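Histone-lysine N-methyltransferase, H3 lysine-9 specific SUVH6 (Arabidopsis thaliana, PDB 6A5K) transfers methyl groups from S-adenosylmethionine to histone H3 in plant chromatin and probably couples this activity to recognition of non-CG DNA methylation. Local coordinates at residues A95-M100 with T109-S114; F270-K275 with G447-F452; C380-E385 with I441-K446. The protein carries 1 engineered substitution. All coordinates share one frame; numbering follows the deposited sequence.

Contact 1: A95-M100 with T109-S114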
loop_
_atom_site.group_PDB
_atom_site.type_symbol
_atom_site.label_atom_id
_atom_site.label_comp_id
_atom_site.label_asym_id
_atom_site.label_seq_id
_atom_site.Cartn_x
_atom_site.Cartn_y
_atom_site.Cartn_z
ATOM N N ALA A 95 -0.583 21.629 14.022
ATOM C CA ALA A 95 0.470 22.616 13.771
ATOM C C ALA A 95 1.487 22.117 12.745
ATOM O O ALA A 95 1.741 20.915 12.630
ATOM C CB ALA A 95 1.171 22.985 15.069
ATOM N N GLY A 96 2.059 23.053 11.995
ATOM C CA GLY A 96 2.986 22.718 10.930
ATOM C C GLY A 96 4.411 22.486 11.396
ATOM O O GLY A 96 5.172 21.794 10.728
ATOM N N ILE A 97 4.781 23.061 12.537
ATOM C CA ILE A 97 6.155 22.955 13.025
ATOM C C ILE A 97 6.243 22.214 14.359
ATOM O O ILE A 97 5.537 22.540 15.307
ATOM C CB ILE A 97 6.810 24.343 13.204
ATOM C CG1 ILE A 97 6.743 25.146 11.906
ATOM C CG2 ILE A 97 8.263 24.192 13.649
ATOM C CD1 ILE A 97 7.122 26.608 12.078
ATOM N N ASP A 98 7.117 21.219 14.416
ATOM C CA ASP A 98 7.437 20.528 15.652
ATOM C C ASP A 98 8.893 20.808 16.001
ATOM O O ASP A 98 9.766 20.879 15.106
ATOM C CB ASP A 98 7.196 19.022 15.525
ATOM C CG ASP A 98 7.090 18.326 16.878
ATOM O OD1 ASP A 98 6.996 19.024 17.907
ATOM O OD2 ASP A 98 7.073 17.076 16.909
ATOM N N TYR A 99 9.144 20.933 17.300
ATOM C CA TYR A 99 10.450 21.336 17.794
ATOM C C TYR A 99 10.780 20.736 19.156
ATOM O O TYR A 99 9.924 20.146 19.822
ATOM C CB TYR A 99 10.538 22.860 17.864
ATOM C CG TYR A 99 9.481 23.529 18.714
ATOM C CD1 TYR A 99 8.271 23.932 18.159
ATOM C CD2 TYR A 99 9.697 23.776 20.066
ATOM C CE1 TYR A 99 7.303 24.549 18.927
ATOM C CE2 TYR A 99 8.732 24.392 20.841
ATOM C CZ TYR A 99 7.539 24.777 20.264
ATOM O OH TYR A 99 6.572 25.393 21.026
HETATM N N MSE A 100 12.033 20.883 19.562
HETATM C CA MSE A 100 12.483 20.305 20.817
HETATM C C MSE A 100 13.568 21.169 21.434
HETATM O O MSE A 100 14.209 21.967 20.747
HETATM C CB MSE A 100 12.989 18.874 20.605
HETATM C CG MSE A 100 14.414 18.769 20.084
HETATM SE SE MSE A 100 15.000 16.913 19.749
HETATM C CE MSE A 100 16.920 17.254 19.778
ATOM N N THR A 109 12.214 20.097 14.786
ATOM C CA THR A 109 12.496 18.700 14.509
ATOM C C THR A 109 11.834 18.291 13.202
ATOM O O THR A 109 12.369 17.470 12.451
ATOM C CB THR A 109 11.996 17.790 15.628
ATOM O OG1 THR A 109 10.618 18.088 15.886
ATOM C CG2 THR A 109 12.821 18.006 16.903
ATOM N N SER A 110 10.659 18.853 12.933
ATOM C CA SER A 110 9.948 18.441 11.721
ATOM C C SER A 110 8.931 19.474 11.281
ATOM O O SER A 110 8.405 20.208 12.103
ATOM C CB SER A 110 9.253 17.094 11.939
ATOM O OG SER A 110 8.281 17.201 12.962
ATOM N N ILE A 111 8.669 19.544 9.980
ATOM C CA ILE A 111 7.614 20.410 9.477
ATOM C C ILE A 111 6.725 19.665 8.491
ATOM O O ILE A 111 7.184 18.785 7.763
ATOM C CB ILE A 111 8.172 21.684 8.783
ATOM C CG1 ILE A 111 9.022 21.319 7.563
ATOM C CG2 ILE A 111 8.966 22.531 9.775
ATOM C CD1 ILE A 111 9.596 22.535 6.821
ATOM N N VAL A 112 5.445 20.021 8.479
ATOM C CA VAL A 112 4.547 19.529 7.445
ATOM C C VAL A 112 4.325 20.653 6.441
ATOM O O VAL A 112 3.779 21.697 6.788
ATOM C CB VAL A 112 3.201 19.055 8.013
ATOM C CG1 VAL A 112 2.308 18.532 6.881
ATOM C CG2 VAL A 112 3.417 17.982 9.058
ATOM N N ALA A 113 4.759 20.435 5.204
ATOM C CA ALA A 113 4.786 21.502 4.209
ATOM C C ALA A 113 3.807 21.256 3.070
ATOM O O ALA A 113 3.679 20.140 2.579
ATOM C CB ALA A 113 6.191 21.664 3.659
ATOM N N SER A 114 3.122 22.314 2.655
ATOM C CA SER A 114 2.175 22.230 1.550
ATOM C C SER A 114 2.844 22.593 0.228
ATOM O O SER A 114 3.678 21.841 -0.286
ATOM C CB SER A 114 0.978 23.142 1.800
ATOM O OG SER A 114 0.270 23.387 0.602
#

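Contact 2: F270-K275 with G447-F452. With SAM (S-adenosylmethionine), chain F.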
loop_
_atom_site.group_PDB
_atom_site.type_symbol
_atom_site.label_atom_id
_atom_site.label_comp_id
_atom_site.label_asym_id
_atom_site.label_seq_id
_atom_site.Cartn_x
_atom_site.Cartn_y
_atom_site.Cartn_z
ATOM N N PHE A 270 6.572 -15.025 -23.424
ATOM C CA PHE A 270 5.388 -15.715 -22.912
ATOM C C PHE A 270 4.146 -15.166 -23.606
ATOM O O PHE A 270 4.189 -14.097 -24.205
ATOM C CB PHE A 270 5.258 -15.565 -21.382
ATOM C CG PHE A 270 4.820 -14.197 -20.938
ATOM C CD1 PHE A 270 5.719 -13.142 -20.908
ATOM C CD2 PHE A 270 3.511 -13.966 -20.546
ATOM C CE1 PHE A 270 5.318 -11.880 -20.507
ATOM C CE2 PHE A 270 3.105 -12.705 -20.138
ATOM C CZ PHE A 270 4.007 -11.665 -20.116
ATOM N N THR A 271 3.039 -15.895 -23.517
ATOM C CA THR A 271 1.778 -15.431 -24.089
ATOM C C THR A 271 0.932 -14.724 -23.034
ATOM O O THR A 271 0.527 -15.333 -22.042
ATOM C CB THR A 271 0.974 -16.597 -24.696
ATOM O OG1 THR A 271 1.787 -17.289 -25.653
ATOM C CG2 THR A 271 -0.292 -16.091 -25.381
ATOM N N TYR A 272 0.660 -13.440 -23.244
ATOM C CA TYR A 272 -0.097 -12.686 -22.257
ATOM C C TYR A 272 -1.558 -13.104 -22.284
ATOM O O TYR A 272 -2.165 -13.187 -23.346
ATOM C CB TYR A 272 0.018 -11.171 -22.486
ATOM C CG TYR A 272 -0.338 -10.392 -21.236
ATOM C CD1 TYR A 272 -1.664 -10.157 -20.893
ATOM C CD2 TYR A 272 0.650 -9.928 -20.385
ATOM C CE1 TYR A 272 -1.996 -9.469 -19.733
ATOM C CE2 TYR A 272 0.333 -9.241 -19.223
ATOM C CZ TYR A 272 -0.989 -9.010 -18.904
ATOM O OH TYR A 272 -1.292 -8.329 -17.747
ATOM N N THR A 273 -2.120 -13.355 -21.107
ATOM C CA THR A 273 -3.517 -13.756 -21.003
ATOM C C THR A 273 -4.223 -13.021 -19.867
ATOM O O THR A 273 -3.717 -12.979 -18.745
ATOM C CB THR A 273 -3.647 -15.272 -20.764
ATOM O OG1 THR A 273 -2.725 -15.975 -21.608
ATOM C CG2 THR A 273 -5.063 -15.729 -21.062
ATOM N N VAL A 274 -5.388 -12.448 -20.149
ATOM C CA VAL A 274 -6.173 -11.792 -19.104
ATOM C C VAL A 274 -7.252 -12.732 -18.559
ATOM O O VAL A 274 -7.983 -12.386 -17.634
ATOM C CB VAL A 274 -6.848 -10.494 -19.607
ATOM C CG1 VAL A 274 -5.846 -9.612 -20.327
ATOM C CG2 VAL A 274 -8.013 -10.824 -20.525
ATOM N N LYS A 275 -7.345 -13.927 -19.131
ATOM C CA LYS A 275 -8.369 -14.877 -18.708
ATOM C C LYS A 275 -7.782 -16.190 -18.201
ATOM O O LYS A 275 -6.841 -16.732 -18.778
ATOM C CB LYS A 275 -9.346 -15.154 -19.858
ATOM C CG LYS A 275 -10.087 -13.918 -20.335
ATOM C CD LYS A 275 -11.589 -14.061 -20.148
ATOM C CE LYS A 275 -12.302 -14.201 -21.486
ATOM N NZ LYS A 275 -13.706 -13.696 -21.424
ATOM N N GLY A 447 0.126 -16.349 -19.098
ATOM C CA GLY A 447 -0.181 -15.674 -17.849
ATOM C C GLY A 447 -0.274 -14.173 -18.009
ATOM O O GLY A 447 -0.052 -13.643 -19.105
ATOM N N ASN A 448 -0.619 -13.484 -16.921
ATOM C CA ASN A 448 -0.662 -12.026 -16.929
ATOM C C ASN A 448 0.493 -11.439 -16.119
ATOM O O ASN A 448 1.445 -12.144 -15.782
ATOM C CB ASN A 448 -2.005 -11.513 -16.394
ATOM C CG ASN A 448 -2.144 -11.664 -14.888
ATOM O OD1 ASN A 448 -1.475 -12.488 -14.260
ATOM N ND2 ASN A 448 -3.026 -10.862 -14.302
ATOM N N VAL A 449 0.396 -10.154 -15.805
ATOM C CA VAL A 449 1.473 -9.429 -15.130
ATOM C C VAL A 449 1.809 -10.038 -13.757
ATOM O O VAL A 449 2.933 -9.897 -13.252
ATOM C CB VAL A 449 1.109 -7.933 -14.973
ATOM C CG1 VAL A 449 -0.082 -7.756 -14.019
ATOM C CG2 VAL A 449 2.319 -7.117 -14.499
ATOM N N GLY A 450 0.844 -10.736 -13.167
ATOM C CA GLY A 450 1.036 -11.352 -11.866
ATOM C C GLY A 450 2.229 -12.290 -11.808
ATOM O O GLY A 450 2.836 -12.450 -10.745
ATOM N N ARG A 451 2.584 -12.894 -12.946
ATOM C CA ARG A 451 3.708 -13.826 -12.997
ATOM C C ARG A 451 5.035 -13.129 -12.660
ATOM O O ARG A 451 6.019 -13.786 -12.357
ATOM C CB ARG A 451 3.810 -14.499 -14.383
ATOM C CG ARG A 451 4.404 -13.596 -15.467
ATOM C CD ARG A 451 4.116 -14.098 -16.890
ATOM N NE ARG A 451 4.762 -15.375 -17.199
ATOM C CZ ARG A 451 6.056 -15.515 -17.479
ATOM N NH1 ARG A 451 6.861 -14.461 -17.459
ATOM N NH2 ARG A 451 6.554 -16.712 -17.755
ATOM N N PHE A 452 5.064 -11.802 -12.710
ATOM C CA PHE A 452 6.326 -11.079 -12.531
ATOM C C PHE A 452 6.534 -10.536 -11.119
ATOM O O PHE A 452 7.598 -9.997 -10.816
ATOM C CB PHE A 452 6.423 -9.927 -13.534
ATOM C CG PHE A 452 6.688 -10.368 -14.941
ATOM C CD1 PHE A 452 5.723 -10.217 -15.923
ATOM C CD2 PHE A 452 7.910 -10.928 -15.285
ATOM C CE1 PHE A 452 5.967 -10.621 -17.227
ATOM C CE2 PHE A 452 8.164 -11.333 -16.589
ATOM C CZ PHE A 452 7.192 -11.179 -17.560
HETATM N N SAM F . 11.816 -12.250 -11.364
HETATM C CA SAM F . 10.952 -13.066 -12.236
HETATM C C SAM F . 11.216 -12.853 -13.728
HETATM O O SAM F . 10.477 -13.370 -14.578
HETATM O OXT SAM F . 12.161 -12.159 -14.114
HETATM C CB SAM F . 9.478 -12.801 -11.930
HETATM C CG SAM F . 9.031 -13.544 -10.679
HETATM S SD SAM F . 9.058 -15.316 -11.043
HETATM C CE SAM F . 7.362 -15.700 -10.625
HETATM C "C5'" SAM F . 9.849 -16.076 -9.616
HETATM C "C4'" SAM F . 11.356 -16.074 -9.774
HETATM O "O4'" SAM F . 11.863 -14.768 -9.536
HETATM C "C3'" SAM F . 12.015 -16.988 -8.759
HETATM O "O3'" SAM F . 12.142 -18.298 -9.260
HETATM C "C2'" SAM F . 13.356 -16.323 -8.586
HETATM O "O2'" SAM F . 14.168 -16.691 -9.678
HETATM C "C1'" SAM F . 13.032 -14.854 -8.748
HETATM N N9 SAM F . 12.772 -14.249 -7.425
HETATM C C8 SAM F . 11.595 -13.719 -6.967
HETATM N N7 SAM F . 11.782 -13.272 -5.696
HETATM C C5 SAM F . 13.062 -13.528 -5.335
HETATM C C6 SAM F . 13.785 -13.290 -4.171
HETATM N N6 SAM F . 13.218 -12.701 -3.116
HETATM N N1 SAM F . 15.102 -13.690 -4.100
HETATM C C2 SAM F . 15.707 -14.299 -5.183
HETATM N N3 SAM F . 14.989 -14.523 -6.342
HETATM C C4 SAM F . 13.694 -14.139 -6.419
#

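Contact 3: C380-E385 with I441-K446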
loop_
_atom_site.group_PDB
_atom_site.type_symbol
_atom_site.label_atom_id
_atom_site.label_comp_id
_atom_site.label_asym_id
_atom_site.label_seq_id
_atom_site.Cartn_x
_atom_site.Cartn_y
_atom_site.Cartn_z
ATOM N N CYS A 380 -3.964 -6.889 -8.857
ATOM C CA CYS A 380 -4.200 -7.711 -10.038
ATOM C C CYS A 380 -4.471 -9.137 -9.597
ATOM O O CYS A 380 -4.306 -9.471 -8.428
ATOM C CB CYS A 380 -2.997 -7.679 -10.991
ATOM S SG CYS A 380 -1.507 -8.449 -10.301
ATOM N N GLU A 381 -4.879 -9.968 -10.550
ATOM C CA GLU A 381 -5.058 -11.400 -10.331
ATOM C C GLU A 381 -3.786 -12.148 -10.706
ATOM O O GLU A 381 -3.000 -11.660 -11.512
ATOM C CB GLU A 381 -6.242 -11.921 -11.163
ATOM C CG GLU A 381 -6.593 -13.390 -10.941
ATOM C CD GLU A 381 -7.937 -13.776 -11.544
ATOM O OE1 GLU A 381 -8.573 -12.921 -12.193
ATOM O OE2 GLU A 381 -8.359 -14.938 -11.369
ATOM N N TYR A 382 -3.576 -13.326 -10.120
ATOM C CA TYR A 382 -2.582 -14.244 -10.663
ATOM C C TYR A 382 -3.259 -15.091 -11.728
ATOM O O TYR A 382 -3.987 -16.031 -11.416
ATOM C CB TYR A 382 -1.964 -15.133 -9.575
ATOM C CG TYR A 382 -0.685 -15.799 -10.035
ATOM C CD1 TYR A 382 -0.715 -16.981 -10.770
ATOM C CD2 TYR A 382 0.551 -15.241 -9.742
ATOM C CE1 TYR A 382 0.456 -17.585 -11.204
ATOM C CE2 TYR A 382 1.724 -15.838 -10.171
ATOM C CZ TYR A 382 1.668 -17.010 -10.901
ATOM O OH TYR A 382 2.835 -17.602 -11.327
ATOM N N VAL A 383 -3.035 -14.744 -12.990
ATOM C CA VAL A 383 -3.705 -15.436 -14.086
ATOM C C VAL A 383 -2.759 -16.408 -14.782
ATOM O O VAL A 383 -1.594 -16.088 -15.023
ATOM C CB VAL A 383 -4.276 -14.430 -15.113
ATOM C CG1 VAL A 383 -4.810 -15.149 -16.349
ATOM C CG2 VAL A 383 -5.372 -13.589 -14.473
ATOM N N GLY A 384 -3.274 -17.596 -15.096
ATOM C CA GLY A 384 -2.526 -18.612 -15.811
ATOM C C GLY A 384 -3.438 -19.793 -16.095
ATOM O O GLY A 384 -4.659 -19.648 -16.084
ATOM N N GLU A 385 -2.856 -20.963 -16.340
ATOM C CA GLU A 385 -3.651 -22.171 -16.555
ATOM C C GLU A 385 -3.883 -22.884 -15.228
ATOM O O GLU A 385 -2.924 -23.172 -14.512
ATOM C CB GLU A 385 -2.967 -23.132 -17.532
ATOM C CG GLU A 385 -2.215 -22.487 -18.684
ATOM C CD GLU A 385 -1.528 -23.522 -19.573
ATOM O OE1 GLU A 385 -2.149 -24.569 -19.867
ATOM O OE2 GLU A 385 -0.364 -23.296 -19.968
ATOM N N ILE A 441 -1.874 -22.650 -10.187
ATOM C CA ILE A 441 -1.945 -21.833 -11.388
ATOM C C ILE A 441 -0.571 -21.777 -12.046
ATOM O O ILE A 441 0.407 -21.353 -11.426
ATOM C CB ILE A 441 -2.432 -20.397 -11.086
ATOM C CG1 ILE A 441 -3.770 -20.419 -10.347
ATOM C CG2 ILE A 441 -2.569 -19.610 -12.372
ATOM C CD1 ILE A 441 -4.046 -19.153 -9.567
ATOM N N ASP A 442 -0.503 -22.231 -13.294
ATOM C CA ASP A 442 0.733 -22.255 -14.065
ATOM C C ASP A 442 0.746 -21.068 -15.016
ATOM O O ASP A 442 -0.005 -21.043 -15.990
ATOM C CB ASP A 442 0.854 -23.577 -14.834
ATOM C CG ASP A 442 2.148 -23.689 -15.645
ATOM O OD1 ASP A 442 2.895 -22.699 -15.767
ATOM O OD2 ASP A 442 2.417 -24.789 -16.173
ATOM N N ALA A 443 1.604 -20.090 -14.740
ATOM C CA ALA A 443 1.690 -18.896 -15.578
ATOM C C ALA A 443 2.969 -18.850 -16.420
ATOM O O ALA A 443 3.359 -17.782 -16.897
ATOM C CB ALA A 443 1.589 -17.638 -14.707
ATOM N N ALA A 444 3.619 -19.997 -16.603
ATOM C CA ALA A 444 4.908 -20.030 -17.298
ATOM C C ALA A 444 4.767 -19.751 -18.784
ATOM O O ALA A 444 5.513 -18.946 -19.342
ATOM C CB ALA A 444 5.595 -21.367 -17.094
ATOM N N SER A 445 3.813 -20.423 -19.418
ATOM C CA SER A 445 3.595 -20.286 -20.856
ATOM C C SER A 445 2.569 -19.203 -21.151
ATOM O O SER A 445 2.756 -18.374 -22.048
ATOM C CB SER A 445 3.128 -21.610 -21.462
ATOM O OG SER A 445 4.156 -22.583 -21.433
ATOM N N LYS A 446 1.479 -19.234 -20.390
ATOM C CA LYS A 446 0.380 -18.291 -20.547
ATOM C C LYS A 446 0.046 -17.673 -19.195
ATOM O O LYS A 446 -0.275 -18.390 -18.252
ATOM C CB LYS A 446 -0.850 -18.996 -21.128
ATOM C CG LYS A 446 -0.562 -19.796 -22.389
ATOM C CD LYS A 446 -1.815 -20.457 -22.936
ATOM C CE LYS A 446 -1.477 -21.627 -23.845
ATOM N NZ LYS A 446 -0.723 -22.692 -23.122
HETATM O O HOH W 1 0.998 -21.467 -18.478
HETATM O O HOH W 2 1.204 -25.676 -18.267
#

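Contact 1: A95-M100 with T109-S114
A classic beta bulge, in the hairpin that strands 97-102 and 105-113 form within the SRA domain, sets Thr-109 and Ser-110 together against Asp-98. The strand segments run antiparallel, at 176°, and their axes approach to 4.8 Å. The evidence for the bulge is Asp-98 O, which accepts from two backbone donors, Thr-109 N at 2.6 Å and Ser-110 N at 3.1 Å. Both arrive from the same face of its carbonyl plane, the second well above that plane. In return Asp-98 N gives a nearly straight bond to Ser-110 O (2.8 Å, 173° at the hydrogen), and beyond it Val-112 N donates to Gly-96 O at 2.9 Å.

A chi1 of 52° holds Thr-109 OG1 between its own backbone N and carbonyl carbon, from where it adds a weak bond of 3.0 Å to Asp-98 O. The methyl CG2 lies 3.6 Å from CG of the selenomethionine Met-100, whose extended chain passes it at about a right angle. With a glycine here, Asp-98 O would probably lose its weak third donor and the Met-100 chain the methyl it packs on. Ser-110 OG sits 3.3 Å from Asp-98 CB, yet its stronger polar partner is His-90, while the Asp-98 carboxylate bonds to His-64 and to the backbone N of Lys-91.

On the other face of the sheet the side chains of Ile-97 and Ile-111 run alongside each other in one direction, with CG1 of the former against CG2 of the latter. Tyr-129 of strand 126-130 touches both isoleucines, and helix 156-167 packs on Ile-97 through Asn-158 and Leu-161. Strand 171-176 runs parallel along the hairpin's second strand, bonding the backbone of Ile-111 through Arg-172 and Ile-174.

Contact 2: F270-K275 with G447-F452
Gly-447 is held through both its N and its O by segment 270-275, from the residues on either side of Tyr-272: Thr-273 N donates to Gly-447 O at 2.9 Å, and Gly-447 N to Thr-271 O at 3.1 Å, the pattern of a parallel bridge. A third bond runs from Val-449 N to Tyr-272 OH (3.2 Å), and this hydroxyl is also hydrogen-bonded to Glu-252. The backbone crosses one face of the Tyr-272 ring, Asn-448 CA lying 3.9 Å from the ring centroid in a CH-pi contact.

Phe-270 gathers the rest. The guanidinium of Arg-451 stacks on its ring with the planes only 6° apart and the centres 4.3 Å apart, a cation-pi contact, and CD of the same arginine also lies over the ring. A bend at chi3 (-66°) lays the guanidinium flat there, while NE is held by Ala-443 O. Phe-452 turns its edge toward the face of Phe-270 in an offset edge-to-face pair, planes at 71°, with Phe-452 CZ 3.6 Å from Phe-270 CE1. The backbone oxygen of Arg-451 lies 2.9 Å from the methyl carbon CE of S-adenosylmethionine, so this packing backs the cofactor pocket. Behind the 3-10 turn, Val-449 and Phe-452 rest on strands 355-359 and 365-369, touching Ile-357 and Val-367.

Contact 3: C380-E385 with I441-K446
Tyr-382 and Ile-441 run alongside one another with their ends reversed, and the methyl CG2 of the isoleucine meets the tyrosine ring at its edge, 3.6 Å from CD1. With CG anti to its backbone N (chi1 -164°), the ring reaches toward segment 441-446, bringing Tyr-382 CE1 to 3.7 Å from Ala-443 CB. Ile-441 CG2 also packs against Gly-384, where a side chain would collide with Asp-442 O; this glycine's N is buried without a partner in the model.

Beyond the glycine the chains pair as antiparallel strands. Glu-385 N donates to Asp-442 O, and Asp-442 N returns a virtually straight bond to Glu-385 O, 2.9 Å and 179° at the hydrogen. The extended side chain of Glu-385 crosses that of Lys-446 at a slant, and Glu-385 OE2 and Lys-446 NZ form a salt bridge at 3.2 Å, its hydrogen bond a weak one. One water sits 2.7 Å from Glu-385 OE2 and accepts from Lys-446 N. A second donates to Asp-442 OD2 at 2.6 Å and only weakly to Glu-385 OE2. Since the two carboxylates are like charges, the lysine and these waters are likely to temper their repulsion; Asp-442 OD2 is also bonded to Asn-398. The other oxygen, OD1, receives Ala-444 N at 2.9 Å.

That last bond closes an Asx turn. The paired backbones belong to the small antiparallel sheet of strands 385-388, 436-442 and 402-406, one of the short sheets from which the SET domain is built, and the side chain of Tyr-382 lies about 5 Å from S-adenosylmethionine.

How the contacts relate
Contact 1 comes first along the chain and closes before the others open. It lies in the SRA domain, with its centre about 46 Å from that of contact 2 and 47 Å from that of contact 3, on the opposite side of the chain's centre. Contact 3 is nested inside the long loop closed by contact 2, and their centres are about 6 Å apart. Thr-271 N, 2.9 Å from Ser-445 O, and Val-383 CG1, packed on Thr-273 O, join them directly. Contact 2 ties a strand in the Pre-SET range to the SET domain, so the pair forms one continuous region beside the cofactor, remote from the probable DNA-reading module.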